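Translocator protein BipD (Burkholderia pseudomallei, PDB 3NFT) is required for invasion of epithelial cells and for survival within host cells, and probably regulates secretion of the effectors BipB and BipC. Local coordinates at residues Q248-N251 with T252-G256; D264-T267 with L268-Y272; N281-K284 with V285-A289. All coordinates share one frame; numbering follows the deposited sequence.

Contact 1 (Q248-N251 with T252-G256); sequences QAWN and TAFSG
Two donors of T252 grip the carbonyl oxygen of Q248: the backbone N lies 2.9 Å from Q248 O, and the hydroxyl OG1 donates to that same Q248 O, also at 2.9 Å. They arrive from opposite faces of the carbonyl plane. One turn on, S255 treats N251 in the same way, its N 2.8 Å from N251 O and its OG 2.9 Å from N251 O, with the hydroxyl standing above the carbonyl plane by 38°. In both residues the hydroxyl sits beside the backbone N and anti to the carbonyl carbon (chi1 -64° for T252), the torsion that folds it back onto the preceding turn. F254 N closes the same i to i+4 pattern on W250 O.

The aromatic pair lies on a different side of the helix. W250 and F254 run side by side and point the same way, their rings oblique with planes 40° apart and the centroid of the indole's six-membered ring 5.0 Å from that of F254. W250 CZ2 makes the closest touch, 3.4 Å from F254 CD1. F254 CB lies over one indole face near its rim, while W250 CH2 is offset over a face of the phenyl ring. Around them, the indole NE1 is hydrogen-bonded to S234, its ring meets W242, and F254 reaches L161; Q248 NE2 bonds to D61.

This is an early part of helix 244-295, within the predicted coiled-coil region, with aromatic rings turned into the protein and small hydroxyl residues on the more exposed flank. Returning their protons to the helix backbone lets T252 and S255 satisfy their donors locally, while the indole N-H is satisfied by a partner elsewhere in the chain.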
ATOM      1  N   GLN A 248      30.414  46.506  16.082  1.00 11.81           N
ATOM      2  CA  GLN A 248      29.816  46.129  14.817  1.00 13.00           C
ATOM      3  C   GLN A 248      30.398  44.831  14.286  1.00 12.39           C
ATOM      4  O   GLN A 248      29.692  44.042  13.690  1.00 11.87           O
ATOM      5  CB  GLN A 248      29.958  47.266  13.792  1.00 13.73           C
ATOM      6  CG  GLN A 248      29.049  48.440  14.157  1.00 15.49           C
ATOM      7  CD  GLN A 248      29.087  49.609  13.169  1.00 20.19           C
ATOM      8  OE1 GLN A 248      30.047  49.785  12.417  1.00 23.62           O
ATOM      9  NE2 GLN A 248      28.050  50.438  13.208  1.00 21.92           N
ATOM     10  N   ALA A 249      31.701  44.615  14.513  1.00 12.06           N
ATOM     11  CA  ALA A 249      32.315  43.362  14.117  1.00 12.38           C
ATOM     12  C   ALA A 249      31.678  42.195  14.864  1.00 11.52           C
ATOM     13  O   ALA A 249      31.417  41.133  14.271  1.00 12.65           O
ATOM     14  CB  ALA A 249      33.810  43.375  14.392  1.00 12.41           C
ATOM     15  N   TRP A 250      31.461  42.366  16.170  1.00 11.24           N
ATOM     16  CA  TRP A 250      30.820  41.339  16.967  1.00 11.58           C
ATOM     17  C   TRP A 250      29.370  41.104  16.491  1.00 11.46           C
ATOM     18  O   TRP A 250      28.925  39.978  16.307  1.00 11.97           O
ATOM     19  CB  TRP A 250      30.855  41.687  18.471  1.00 11.38           C
ATOM     20  CG  TRP A 250      29.921  40.775  19.207  1.00 10.32           C
ATOM     21  CD1 TRP A 250      30.140  39.465  19.546  1.00 10.75           C
ATOM     22  CD2 TRP A 250      28.546  41.042  19.538  1.00  9.73           C
ATOM     23  NE1 TRP A 250      29.017  38.938  20.129  1.00 12.26           N
ATOM     24  CE2 TRP A 250      28.022  39.878  20.131  1.00 10.88           C
ATOM     25  CE3 TRP A 250      27.736  42.170  19.433  1.00 11.97           C
ATOM     26  CZ2 TRP A 250      26.701  39.797  20.576  1.00 11.31           C
ATOM     27  CZ3 TRP A 250      26.432  42.097  19.882  1.00 11.51           C
ATOM     28  CH2 TRP A 250      25.922  40.925  20.438  1.00 10.55           C
ATOM     29  N   ASN A 251      28.647  42.196  16.272  1.00 11.19           N
ATOM     30  CA  ASN A 251      27.241  42.137  15.843  1.00 12.20           C
ATOM     31  C   ASN A 251      27.142  41.405  14.515  1.00 11.56           C
ATOM     32  O   ASN A 251      26.257  40.601  14.298  1.00 12.34           O
ATOM     33  CB  ASN A 251      26.692  43.562  15.728  1.00 13.33           C
ATOM     34  CG  ASN A 251      25.185  43.633  15.603  1.00 17.21           C
ATOM     35  OD1 ASN A 251      24.465  42.654  15.836  1.00 22.54           O
ATOM     36  ND2 ASN A 251      24.694  44.828  15.285  1.00 17.94           N
ATOM     37  N   THR A 252      28.096  41.665  13.624  1.00 12.14           N
ATOM     38  CA  THR A 252      28.097  40.996  12.332  1.00 12.74           C
ATOM     39  C   THR A 252      28.288  39.491  12.493  1.00 12.18           C
ATOM     40  O   THR A 252      27.609  38.696  11.848  1.00 12.70           O
ATOM     41  CB  THR A 252      29.140  41.608  11.395  1.00 13.58           C
ATOM     42  OG1 THR A 252      28.771  42.980  11.138  1.00 15.25           O
ATOM     43  CG2 THR A 252      29.248  40.827  10.081  1.00 14.39           C
ATOM     44  N   ALA A 253      29.217  39.088  13.356  1.00 12.23           N
ATOM     45  CA  ALA A 253      29.397  37.667  13.595  1.00 12.39           C
ATOM     46  C   ALA A 253      28.152  37.041  14.199  1.00 12.41           C
ATOM     47  O   ALA A 253      27.746  35.951  13.808  1.00 12.48           O
ATOM     48  CB  ALA A 253      30.600  37.430  14.492  1.00 12.27           C
ATOM     49  N   PHE A 254      27.560  37.743  15.151  1.00 13.00           N
ATOM     50  CA  PHE A 254      26.358  37.253  15.833  1.00 13.80           C
ATOM     51  C   PHE A 254      25.229  37.060  14.839  1.00 13.58           C
ATOM     52  O   PHE A 254      24.554  36.024  14.820  1.00 14.85           O
ATOM     53  CB  PHE A 254      25.965  38.238  16.940  1.00 14.95           C
ATOM     54  CG  PHE A 254      25.054  37.661  17.970  1.00 18.07           C
ATOM     55  CD1 PHE A 254      25.573  36.939  19.047  1.00 20.67           C
ATOM     56  CD2 PHE A 254      23.707  37.846  17.870  1.00 20.66           C
ATOM     57  CE1 PHE A 254      24.743  36.411  20.029  1.00 22.25           C
ATOM     58  CE2 PHE A 254      22.845  37.304  18.854  1.00 23.00           C
ATOM     59  CZ  PHE A 254      23.381  36.594  19.931  1.00 23.53           C
ATOM     60  N   SER A 255      25.056  38.063  13.981  1.00 13.61           N
ATOM     61  CA  SER A 255      24.056  38.022  12.929  1.00 14.33           C
ATOM     62  C   SER A 255      24.271  36.898  11.944  1.00 13.92           C
ATOM     63  O   SER A 255      23.304  36.342  11.410  1.00 14.97           O
ATOM     64  CB  SER A 255      24.046  39.360  12.175  1.00 15.63           C
ATOM     65  OG  SER A 255      23.615  40.389  13.040  1.00 21.89           O
ATOM     66  N   GLY A 256      25.531  36.579  11.662  1.00 13.16           N
ATOM     67  CA  GLY A 256      25.839  35.455  10.813  1.00 13.09           C
ATOM     68  C   GLY A 256      25.262  34.153  11.370  1.00 12.01           C
ATOM     69  O   GLY A 256      24.648  33.378  10.643  1.00 12.57           O
TER

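Contact 2 (D264-T267 with L268-Y272); sequences DVQT and LVEKY
Regular alpha-helical geometry carries the chain from D264 to Y272, with successive i to i+4 bonds that include V269 N to V265 O at 2.8 Å and K271 N to T267 O at 3.1 Å. T267 and K271 lie side by side on one flank and point the same way. The lysine chain is extended beyond CG, which brings its methylenes past the threonine: K271 CG is 3.4 Å from T267 O, and farther along K271 CE is 3.9 Å from T267 CG2. With chi1 at -63°, the T267 hydroxyl lies beside the backbone N and bonds back to N263 O, which places the methyl on the lysine's side, while K271 NZ continues to the backbone oxygen of E208.

On another side, V265 and V269 meet at an angle through CG1 of the first and CG2 of the second, 4.2 Å apart; V269 CG2 also packs 3.3 Å from V265 O. This is the middle of the long helix 244-295, in the predicted coiled coil, where V265 and L268 face F151 and L147 of helix 121-160. Helix 41-56 covers the neighbouring side, its I51 touching both Q266 and V269.

L268 leans back over the preceding turn, its CB 3.6 Å from D264 O and both methyl groups close to the same oxygen. The carboxylate of D264 turns elsewhere, to a salt bridge with K227. E270 and Q266 bring their side chains together at the more exposed flank, where E270 CG rests 3.4 Å from the backbone Q266 O.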
ATOM      1  N   ASP A 264      18.160  27.447   8.400  1.00 10.91           N
ATOM      2  CA  ASP A 264      17.805  26.091   8.781  1.00 11.88           C
ATOM      3  C   ASP A 264      16.297  25.938   8.830  1.00 11.75           C
ATOM      4  O   ASP A 264      15.744  24.941   8.361  1.00 12.04           O
ATOM      5  CB  ASP A 264      18.375  25.739  10.162  1.00 12.23           C
ATOM      6  CG  ASP A 264      19.878  25.617  10.190  1.00 14.92           C
ATOM      7  OD1 ASP A 264      20.491  25.355   9.135  1.00 17.14           O
ATOM      8  OD2 ASP A 264      20.443  25.822  11.286  1.00 16.35           O
ATOM      9  N   VAL A 265      15.644  26.934   9.416  1.00 11.45           N
ATOM     10  CA  VAL A 265      14.196  26.894   9.593  1.00 12.63           C
ATOM     11  C   VAL A 265      13.491  27.124   8.258  1.00 12.29           C
ATOM     12  O   VAL A 265      12.534  26.409   7.947  1.00 13.00           O
ATOM     13  CB  VAL A 265      13.737  27.856  10.662  1.00 13.28           C
ATOM     14  CG1 VAL A 265      12.211  27.916  10.743  1.00 13.78           C
ATOM     15  CG2 VAL A 265      14.303  27.390  12.025  1.00 13.35           C
ATOM     16  N   GLN A 266      13.979  28.070   7.452  1.00 11.88           N
ATOM     17  CA  GLN A 266      13.444  28.235   6.093  1.00 12.12           C
ATOM     18  C   GLN A 266      13.494  26.930   5.321  1.00 10.73           C
ATOM     19  O   GLN A 266      12.532  26.548   4.628  1.00 10.70           O
ATOM     20  CB  GLN A 266      14.231  29.297   5.338  1.00 13.59           C
ATOM     21  CG  GLN A 266      13.798  29.502   3.872  1.00 17.05           C
ATOM     22  CD  GLN A 266      12.465  30.216   3.721  1.00 21.27           C
ATOM     23  OE1 GLN A 266      11.608  29.801   2.921  1.00 29.17           O
ATOM     24  NE2 GLN A 266      12.302  31.315   4.423  1.00 19.46           N
ATOM     25  N   THR A 267      14.640  26.254   5.388  1.00 11.42           N
ATOM     26  CA  THR A 267      14.809  24.971   4.706  1.00 11.63           C
ATOM     27  C   THR A 267      13.788  23.942   5.186  1.00 11.99           C
ATOM     28  O   THR A 267      13.113  23.260   4.391  1.00 12.82           O
ATOM     29  CB  THR A 267      16.273  24.470   4.905  1.00 12.75           C
ATOM     30  OG1 THR A 267      17.131  25.424   4.287  1.00 14.77           O
ATOM     31  CG2 THR A 267      16.462  23.067   4.293  1.00 16.72           C
ATOM     32  N   LEU A 268      13.619  23.835   6.499  1.00 12.36           N
ATOM     33  CA  LEU A 268      12.690  22.857   7.011  1.00 14.76           C
ATOM     34  C   LEU A 268      11.221  23.228   6.672  1.00 14.12           C
ATOM     35  O   LEU A 268      10.394  22.359   6.398  1.00 14.53           O
ATOM     36  CB  LEU A 268      12.973  22.636   8.510  1.00 16.70           C
ATOM     37  CG  LEU A 268      14.063  21.555   8.794  1.00 22.08           C
ATOM     38  CD1 LEU A 268      15.187  21.379   7.772  1.00 26.89           C
ATOM     39  CD2 LEU A 268      14.712  21.731  10.184  1.00 25.40           C
ATOM     40  N   VAL A 269      10.911  24.520   6.629  1.00 13.10           N
ATOM     41  CA  VAL A 269       9.562  24.950   6.255  1.00 12.71           C
ATOM     42  C   VAL A 269       9.302  24.596   4.781  1.00 11.50           C
ATOM     43  O   VAL A 269       8.194  24.236   4.394  1.00 13.02           O
ATOM     44  CB  VAL A 269       9.357  26.446   6.553  1.00 13.74           C
ATOM     45  CG1 VAL A 269       8.102  26.982   5.891  1.00 14.98           C
ATOM     46  CG2 VAL A 269       9.297  26.689   8.053  1.00 14.85           C
ATOM     47  N   GLU A 270      10.314  24.698   3.945  1.00 11.50           N
ATOM     48  CA  GLU A 270      10.165  24.270   2.540  1.00 12.81           C
ATOM     49  C   GLU A 270       9.898  22.769   2.427  1.00 12.32           C
ATOM     50  O   GLU A 270       9.111  22.314   1.607  1.00 13.31           O
ATOM     51  CB  GLU A 270      11.406  24.669   1.746  1.00 14.10           C
ATOM     52  CG  GLU A 270      11.475  26.154   1.466  1.00 18.20           C
ATOM     53  CD  GLU A 270      12.823  26.632   0.980  1.00 24.52           C
ATOM     54  OE1 GLU A 270      13.747  25.803   0.773  1.00 28.56           O
ATOM     55  OE2 GLU A 270      12.959  27.864   0.814  1.00 27.44           O
ATOM     56  N   LYS A 271      10.551  21.975   3.275  1.00 11.97           N
ATOM     57  CA  LYS A 271      10.339  20.549   3.268  1.00 12.56           C
ATOM     58  C   LYS A 271       8.939  20.221   3.792  1.00 11.62           C
ATOM     59  O   LYS A 271       8.287  19.320   3.271  1.00 12.78           O
ATOM     60  CB  LYS A 271      11.415  19.859   4.098  1.00 13.32           C
ATOM     61  CG  LYS A 271      12.794  20.029   3.539  1.00 16.70           C
ATOM     62  CD  LYS A 271      13.797  19.432   4.473  1.00 19.74           C
ATOM     63  CE  LYS A 271      15.172  19.461   3.874  1.00 21.60           C
ATOM     64  NZ  LYS A 271      16.170  19.191   4.950  1.00 22.13           N
ATOM     65  N   TYR A 272       8.474  20.968   4.803  1.00 10.84           N
ATOM     66  CA  TYR A 272       7.126  20.823   5.329  1.00 11.31           C
ATOM     67  C   TYR A 272       6.094  21.148   4.222  1.00 11.71           C
ATOM     68  O   TYR A 272       5.105  20.453   4.067  1.00 12.85           O
ATOM     69  CB  TYR A 272       6.963  21.750   6.522  1.00 11.61           C
ATOM     70  CG  TYR A 272       5.564  21.895   7.018  1.00 10.47           C
ATOM     71  CD1 TYR A 272       4.880  20.826   7.606  1.00 10.79           C
ATOM     72  CD2 TYR A 272       4.896  23.111   6.916  1.00 10.52           C
ATOM     73  CE1 TYR A 272       3.565  20.978   8.060  1.00 10.38           C
ATOM     74  CE2 TYR A 272       3.599  23.261   7.383  1.00 11.73           C
ATOM     75  CZ  TYR A 272       2.939  22.202   7.960  1.00  9.69           C
ATOM     76  OH  TYR A 272       1.636  22.335   8.390  1.00 11.46           O
TER

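Contact 3 (N281-K284 with V285-A289); sequences NLVK and VLSGA
Different first torsions bring L282 and L286 together: CG of L282 is anti to its backbone N (chi1 174°), whereas CG of L286 lies beside its N (chi1 -70°), and the two side chains converge from successive turns at a slant. Their CD1 methyls are 4.0 Å apart, and L286 CG also sits 3.3 Å from L282 O. The pair belongs to the predicted coiled coil of helix 244-295, and its side chains pack into a bundle of long helices: L282 meets V129 and L286 meets I130 of helix 121-160, while L286 also reaches L96 and L99 of helix 76-103.

A neighbouring strip of the helix faces the N-terminal part of the chain. V283 packs on L33 and A27, and the extended chain of K284 carries its NZ to a salt bridge with D30. The second subunit also packs here, its A289 against V285 and its V285 against A289, a reciprocal pairing. Within the helix, V285 sets CG2 3.3 Å from N281 O, and its N closes the backbone bond to N281 O at 2.8 Å.

S287 lies over the turn that begins at V283. Its N donates to V283 O at 2.8 Å, with an N-H...O angle of 158°. The hydroxyl is less certain: S287 OG is also 2.8 Å from V283 O, but its proton could be directed elsewhere, so this bond is not settled; S287 OG is itself hydrogen-bonded to A27 N. Beside it, V283 CG1 lies 3.9 Å from S287 OG.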
ATOM      1  N   ASN A 281      -1.747  15.589  -2.859  1.00 14.39           N
ATOM      2  CA  ASN A 281      -1.676  14.587  -3.923  1.00 16.26           C
ATOM      3  C   ASN A 281      -2.190  13.229  -3.481  1.00 15.66           C
ATOM      4  O   ASN A 281      -2.897  12.551  -4.228  1.00 16.03           O
ATOM      5  CB  ASN A 281      -0.248  14.426  -4.418  1.00 17.12           C
ATOM      6  CG  ASN A 281       0.227  15.596  -5.239  1.00 21.50           C
ATOM      7  OD1 ASN A 281      -0.569  16.415  -5.705  1.00 26.62           O
ATOM      8  ND2 ASN A 281       1.538  15.685  -5.426  1.00 24.51           N
ATOM      9  N   LEU A 282      -1.856  12.832  -2.260  1.00 15.48           N
ATOM     10  CA  LEU A 282      -2.389  11.595  -1.676  1.00 15.89           C
ATOM     11  C   LEU A 282      -3.915  11.577  -1.643  1.00 15.33           C
ATOM     12  O   LEU A 282      -4.542  10.596  -2.044  1.00 14.84           O
ATOM     13  CB  LEU A 282      -1.822  11.354  -0.276  1.00 15.94           C
ATOM     14  CG  LEU A 282      -2.360  10.180   0.562  1.00 18.31           C
ATOM     15  CD1 LEU A 282      -2.095   8.819  -0.121  1.00 19.42           C
ATOM     16  CD2 LEU A 282      -1.769  10.206   1.994  1.00 18.49           C
ATOM     17  N   VAL A 283      -4.501  12.674  -1.197  1.00 14.74           N
ATOM     18  CA  VAL A 283      -5.951  12.770  -1.153  1.00 15.62           C
ATOM     19  C   VAL A 283      -6.534  12.690  -2.562  1.00 15.56           C
ATOM     20  O   VAL A 283      -7.547  12.025  -2.775  1.00 16.38           O
ATOM     21  CB  VAL A 283      -6.422  14.059  -0.459  1.00 16.05           C
ATOM     22  CG1 VAL A 283      -7.950  14.263  -0.681  1.00 18.23           C
ATOM     23  CG2 VAL A 283      -6.058  14.001   0.986  1.00 18.37           C
ATOM     24  N   LYS A 284      -5.914  13.389  -3.520  1.00 15.23           N
ATOM     25  CA  LYS A 284      -6.395  13.351  -4.913  1.00 16.05           C
ATOM     26  C   LYS A 284      -6.310  11.936  -5.500  1.00 16.51           C
ATOM     27  O   LYS A 284      -7.216  11.479  -6.196  1.00 17.93           O
ATOM     28  CB  LYS A 284      -5.622  14.353  -5.768  1.00 17.53           C
ATOM     29  CG  LYS A 284      -5.969  15.814  -5.460  1.00 19.08           C
ATOM     30  CD  LYS A 284      -5.036  16.796  -6.135  1.00 22.81           C
ATOM     31  CE  LYS A 284      -5.315  18.223  -5.658  1.00 23.01           C
ATOM     32  NZ  LYS A 284      -4.551  19.241  -6.434  1.00 24.36           N
ATOM     33  N   VAL A 285      -5.230  11.223  -5.182  1.00 16.67           N
ATOM     34  CA  VAL A 285      -5.082   9.826  -5.589  1.00 16.66           C
ATOM     35  C   VAL A 285      -6.147   8.926  -4.959  1.00 16.58           C
ATOM     36  O   VAL A 285      -6.802   8.142  -5.641  1.00 17.82           O
ATOM     37  CB  VAL A 285      -3.658   9.285  -5.279  1.00 16.86           C
ATOM     38  CG1 VAL A 285      -3.611   7.771  -5.427  1.00 18.88           C
ATOM     39  CG2 VAL A 285      -2.673   9.951  -6.218  1.00 17.94           C
ATOM     40  N   LEU A 286      -6.346   9.056  -3.661  1.00 16.36           N
ATOM     41  CA  LEU A 286      -7.311   8.234  -2.950  1.00 16.57           C
ATOM     42  C   LEU A 286      -8.747   8.510  -3.413  1.00 16.98           C
ATOM     43  O   LEU A 286      -9.532   7.577  -3.563  1.00 17.04           O
ATOM     44  CB  LEU A 286      -7.206   8.465  -1.444  1.00 16.76           C
ATOM     45  CG  LEU A 286      -5.966   7.950  -0.706  1.00 16.70           C
ATOM     46  CD1 LEU A 286      -5.977   8.502   0.744  1.00 16.97           C
ATOM     47  CD2 LEU A 286      -5.920   6.442  -0.712  1.00 17.98           C
ATOM     48  N   SER A 287      -9.061   9.785  -3.667  1.00 18.00           N
ATOM     49  CA  SER A 287     -10.389  10.160  -4.133  1.00 19.48           C
ATOM     50  C   SER A 287     -10.659   9.575  -5.500  1.00 19.48           C
ATOM     51  O   SER A 287     -11.746   9.046  -5.748  1.00 19.08           O
ATOM     52  CB  SER A 287     -10.507  11.681  -4.178  1.00 20.45           C
ATOM     53  OG  SER A 287     -10.345  12.141  -2.872  1.00 25.12           O
ATOM     54  N   GLY A 288      -9.664   9.652  -6.388  1.00 19.20           N
ATOM     55  CA  GLY A 288      -9.774   9.056  -7.712  1.00 19.33           C
ATOM     56  C   GLY A 288      -9.933   7.555  -7.657  1.00 19.42           C
ATOM     57  O   GLY A 288     -10.749   6.979  -8.399  1.00 21.37           O
ATOM     58  N   ALA A 289      -9.155   6.909  -6.783  1.00 18.83           N
ATOM     59  CA  ALA A 289      -9.270   5.462  -6.559  1.00 18.80           C
ATOM     60  C   ALA A 289     -10.671   5.066  -6.102  1.00 20.21           C
ATOM     61  O   ALA A 289     -11.254   4.120  -6.612  1.00 19.91           O
ATOM     62  CB  ALA A 289      -8.216   4.968  -5.533  1.00 19.20           C
TER

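How the contacts relate
All three contacts lie in series on helix 244-295, so none closes a loop and none nests in or crosses another. Contact 1 comes first, near the helix start, beside the loops around L59 and L235. Contact 2 follows with its centre about 24 Å from that of contact 1, close to the chain's centre in space, where helices 41-56 and 121-160 flank the helix and the second subunit touches K271. Contact 3 is centred about 25 Å beyond contact 2, against helices 76-103 and 121-160, the N-terminal residues and, again, the second subunit. Contacts 1 and 3, their centres about 49 Å apart, fall on opposite sides of the chain's centre, so this one helix links both ends of the elongated fold.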